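Local coordinates for protein KmHsv2 (PDB 3VU4) that probably binds phosphoinositides on membranes as a seven-bladed beta-propeller of the PROPPIN family related to Atg18, at residues A[262-271]-A[289-300]. Sequence-based numbering, arbitrary orientation.
Sequences WTLHVFEIFN and FQSEWSLCNFKL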
# COMPACT_ATOMS: atom_id res chain seq x y z
N TRP A 262 13.95 -1.19 -10.10
CA TRP A 262 14.18 -0.20 -9.06
C TRP A 262 14.13 1.23 -9.58
O TRP A 262 15.00 2.06 -9.33
CB TRP A 262 15.49 -0.51 -8.33
CG TRP A 262 15.52 -1.94 -7.88
CD1 TRP A 262 16.39 -2.90 -8.29
CD2 TRP A 262 14.54 -2.60 -7.06
NE1 TRP A 262 16.02 -4.12 -7.78
CE2 TRP A 262 14.88 -3.97 -7.02
CE3 TRP A 262 13.41 -2.17 -6.35
CZ2 TRP A 262 14.14 -4.91 -6.31
CZ3 TRP A 262 12.67 -3.11 -5.64
CH2 TRP A 262 13.04 -4.47 -5.63
N THR A 263 13.06 1.49 -10.32
CA THR A 263 12.81 2.81 -10.87
C THR A 263 11.49 3.32 -10.30
O THR A 263 10.49 2.60 -10.29
CB THR A 263 12.72 2.75 -12.38
OG1 THR A 263 13.98 2.29 -12.90
CG2 THR A 263 12.43 4.11 -12.94
N LEU A 264 11.51 4.54 -9.80
CA LEU A 264 10.32 5.15 -9.22
C LEU A 264 9.64 6.00 -10.29
O LEU A 264 10.29 6.79 -10.97
CB LEU A 264 10.73 6.00 -8.01
CG LEU A 264 9.64 6.71 -7.22
CD1 LEU A 264 8.62 5.70 -6.71
CD2 LEU A 264 10.27 7.49 -6.05
N HIS A 265 8.33 5.79 -10.46
CA HIS A 265 7.53 6.52 -11.45
C HIS A 265 6.34 7.19 -10.76
O HIS A 265 5.78 6.66 -9.79
CB HIS A 265 6.97 5.56 -12.51
CG HIS A 265 8.00 4.68 -13.14
ND1 HIS A 265 8.77 5.07 -14.22
CD2 HIS A 265 8.39 3.41 -12.85
CE1 HIS A 265 9.57 4.08 -14.56
NE2 HIS A 265 9.36 3.06 -13.75
N VAL A 266 5.94 8.35 -11.27
CA VAL A 266 4.81 9.05 -10.70
C VAL A 266 3.82 9.35 -11.81
O VAL A 266 4.19 9.87 -12.86
CB VAL A 266 5.23 10.37 -10.05
CG1 VAL A 266 3.99 11.16 -9.64
CG2 VAL A 266 6.11 10.09 -8.84
N PHE A 267 2.56 8.98 -11.59
CA PHE A 267 1.49 9.23 -12.55
C PHE A 267 0.55 10.25 -11.94
O PHE A 267 0.35 10.29 -10.71
CB PHE A 267 0.74 7.93 -12.87
CG PHE A 267 1.59 6.91 -13.55
CD1 PHE A 267 1.77 6.94 -14.92
CD2 PHE A 267 2.25 5.92 -12.81
CE1 PHE A 267 2.60 6.00 -15.56
CE2 PHE A 267 3.07 4.99 -13.44
CZ PHE A 267 3.24 5.03 -14.81
N GLU A 268 -0.05 11.09 -12.78
CA GLU A 268 -0.93 12.13 -12.28
C GLU A 268 -2.42 11.87 -12.53
O GLU A 268 -2.85 11.78 -13.68
CB GLU A 268 -0.51 13.47 -12.89
CG GLU A 268 -1.46 14.64 -12.63
CD GLU A 268 -0.96 15.92 -13.27
OE1 GLU A 268 -0.08 16.59 -12.68
OE2 GLU A 268 -1.43 16.26 -14.38
N ILE A 269 -3.19 11.76 -11.45
CA ILE A 269 -4.64 11.55 -11.56
C ILE A 269 -5.34 12.90 -11.80
O ILE A 269 -6.26 13.02 -12.63
CB ILE A 269 -5.21 10.86 -10.29
CG1 ILE A 269 -4.93 9.35 -10.35
CG2 ILE A 269 -6.71 11.11 -10.18
CD1 ILE A 269 -3.48 8.97 -10.15
N PHE A 270 -4.92 13.93 -11.07
CA PHE A 270 -5.47 15.27 -11.28
C PHE A 270 -4.41 16.27 -10.85
O PHE A 270 -3.61 15.98 -9.95
CB PHE A 270 -6.79 15.46 -10.52
CG PHE A 270 -6.65 15.59 -9.02
CD1 PHE A 270 -6.24 16.79 -8.44
CD2 PHE A 270 -7.01 14.53 -8.18
CE1 PHE A 270 -6.19 16.93 -7.05
CE2 PHE A 270 -6.97 14.66 -6.79
CZ PHE A 270 -6.55 15.87 -6.23
N ASN A 271 -4.37 17.43 -11.51
CA ASN A 271 -3.37 18.43 -11.17
C ASN A 271 -3.59 19.02 -9.79
O ASN A 271 -4.66 19.53 -9.47
CB ASN A 271 -3.29 19.52 -12.22
CG ASN A 271 -2.08 20.39 -12.04
OD1 ASN A 271 -1.95 21.07 -11.02
ND2 ASN A 271 -1.16 20.36 -13.01
N PHE A 289 -3.97 18.88 -18.62
CA PHE A 289 -4.58 17.56 -18.76
C PHE A 289 -3.60 16.49 -18.29
O PHE A 289 -2.39 16.70 -18.28
CB PHE A 289 -5.00 17.33 -20.22
CG PHE A 289 -6.03 18.31 -20.71
CD1 PHE A 289 -7.11 18.65 -19.90
CD2 PHE A 289 -5.91 18.91 -21.96
CE1 PHE A 289 -8.07 19.57 -20.35
CE2 PHE A 289 -6.85 19.82 -22.40
CZ PHE A 289 -7.93 20.16 -21.60
N GLN A 290 -4.15 15.35 -17.90
CA GLN A 290 -3.32 14.25 -17.40
C GLN A 290 -2.65 13.42 -18.48
O GLN A 290 -3.31 12.86 -19.36
CB GLN A 290 -4.15 13.36 -16.49
CG GLN A 290 -4.47 14.02 -15.15
CD GLN A 290 -5.14 15.38 -15.31
OE1 GLN A 290 -6.28 15.47 -15.79
NE2 GLN A 290 -4.44 16.44 -14.90
N SER A 291 -1.33 13.36 -18.41
CA SER A 291 -0.54 12.59 -19.36
C SER A 291 -0.83 11.11 -19.23
O SER A 291 -1.16 10.60 -18.15
CB SER A 291 0.95 12.80 -19.14
OG SER A 291 1.69 11.92 -19.96
N GLU A 292 -0.68 10.41 -20.34
CA GLU A 292 -0.91 8.98 -20.40
C GLU A 292 0.32 8.23 -19.86
O GLU A 292 0.26 7.04 -19.58
CB GLU A 292 -1.25 8.61 -21.85
CG GLU A 292 -0.51 7.44 -22.46
CD GLU A 292 -0.92 7.20 -23.93
OE1 GLU A 292 -0.39 6.25 -24.55
OE2 GLU A 292 -1.78 7.97 -24.45
N TRP A 293 1.43 8.95 -19.69
CA TRP A 293 2.67 8.37 -19.19
C TRP A 293 3.14 8.99 -17.87
O TRP A 293 2.58 9.97 -17.38
CB TRP A 293 3.79 8.54 -20.23
CG TRP A 293 3.46 7.99 -21.58
CD1 TRP A 293 3.50 6.68 -21.97
CD2 TRP A 293 2.99 8.73 -22.72
NE1 TRP A 293 3.08 6.56 -23.28
CE2 TRP A 293 2.77 7.80 -23.76
CE3 TRP A 293 2.74 10.09 -22.97
CZ2 TRP A 293 2.30 8.18 -25.03
CZ3 TRP A 293 2.27 10.47 -24.23
CH2 TRP A 293 2.06 9.51 -25.24
N SER A 294 4.19 8.40 -17.31
CA SER A 294 4.79 8.85 -16.06
C SER A 294 5.26 10.32 -16.13
O SER A 294 5.79 10.76 -17.15
CB SER A 294 5.99 7.96 -15.74
OG SER A 294 6.70 8.44 -14.60
N LEU A 295 5.07 11.05 -15.04
CA LEU A 295 5.49 12.45 -14.97
C LEU A 295 7.01 12.53 -14.86
O LEU A 295 7.64 13.42 -15.41
CB LEU A 295 4.88 13.12 -13.74
CG LEU A 295 3.81 14.17 -13.98
CD1 LEU A 295 2.82 13.68 -15.03
CD2 LEU A 295 3.12 14.48 -12.65
N CYS A 296 7.58 11.58 -14.13
CA CYS A 296 9.02 11.52 -13.94
C CYS A 296 9.44 10.11 -13.59
O CYS A 296 8.68 9.37 -12.98
CB CYS A 296 9.43 12.49 -12.82
SG CYS A 296 8.44 12.37 -11.31
N ASN A 297 10.66 9.75 -13.97
CA ASN A 297 11.20 8.42 -13.72
C ASN A 297 12.54 8.54 -13.02
O ASN A 297 13.53 8.95 -13.62
CB ASN A 297 11.37 7.68 -15.04
CG ASN A 297 10.12 7.72 -15.90
OD1 ASN A 297 9.03 7.35 -15.44
ND2 ASN A 297 10.25 8.18 -17.14
N PHE A 298 12.56 8.17 -11.75
CA PHE A 298 13.77 8.26 -10.95
C PHE A 298 14.38 6.89 -10.70
O PHE A 298 13.70 5.96 -10.28
CB PHE A 298 13.40 8.92 -9.62
CG PHE A 298 14.57 9.20 -8.73
CD1 PHE A 298 15.25 10.41 -8.82
CD2 PHE A 298 14.96 8.28 -7.76
CE1 PHE A 298 16.29 10.69 -7.95
CE2 PHE A 298 16.00 8.55 -6.89
CZ PHE A 298 16.67 9.75 -6.98
N LYS A 299 15.68 6.76 -10.95
CA LYS A 299 16.36 5.49 -10.72
C LYS A 299 16.89 5.42 -9.30
O LYS A 299 17.72 6.23 -8.87
CB LYS A 299 17.49 5.31 -11.74
CG LYS A 299 16.97 5.22 -13.18
CD LYS A 299 18.05 4.82 -14.18
CE LYS A 299 17.46 4.67 -15.58
NZ LYS A 299 18.49 4.28 -16.60
N LEU A 300 16.38 4.44 -8.56
CA LEU A 300 16.76 4.25 -7.17
C LEU A 300 18.14 3.62 -7.03
O LEU A 300 18.58 2.85 -7.89
CB LEU A 300 15.70 3.39 -6.47
CG LEU A 300 14.32 4.06 -6.48
CD1 LEU A 300 13.22 3.03 -6.20
CD2 LEU A 300 14.31 5.21 -5.46
O HOH W 1 -0.13 15.03 -16.52
O HOH W 2 0.58 10.78 -15.65
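The imidazole of His265 meets the side chains of Ser294 and Asn297 at its edge, near the ring plane, while the Phe267 ring lies obliquely against the Trp293–Ser294 backbone, its CE1 3.4 Å from Ser294 N; Phe267 also meets the ring of Phe234. A polar ring edge suits the polar side chains beside His265, and the apolar Phe267 ring fills a buried place between backbone and Phe234. The Phe298 ring receives Leu300 CD2 at its edge, and Glu292 CG sits over the centre of one face of the Trp293 indole. Strands 263-268 and 296-299 run antiparallel: Leu264 and Phe298 form a hydrogen-bonded pair, Leu264 N to Phe298 O at 2.7 Å and Phe298 N to Leu264 O at 2.8 Å. Thr263 and Lys299 lie side by side on the face shared with His265, the aliphatic CG of Lys299 beside the Thr263 hydroxyl. On the other face, apolar Leu264, Val266, Cys296 and Phe298 suit packing against neighbouring strands, Ile345 touching the last three. Leu295 N gives Val266 O a nearly straight bond of 2.6 Å (168°). Beyond it the chains part, and Glu268, with CG anti to its backbone N (chi1 172°) and CB against Leu295 CD2, extends its carboxylate across to Gln290. Gln290 NE2 reaches Glu268 OE2 at 3.1 Å from above the carboxylate plane, and also bonds Tyr288 O; one amide thus serves two acceptors. A water bridges Glu268 OE2 to Ser291 N, while another joins Glu268 N to the carbonyls of Ser291 and Trp293, where Ser291 OG closes an ST turn. A leucine in place of Gln290 would probably leave the buried Glu268 carboxylate without its amide donor and Tyr288 O without this bond. This is the pairing of the third strand with the fourth, outermost strand of a four-stranded antiparallel blade of the seven-bladed beta-propeller.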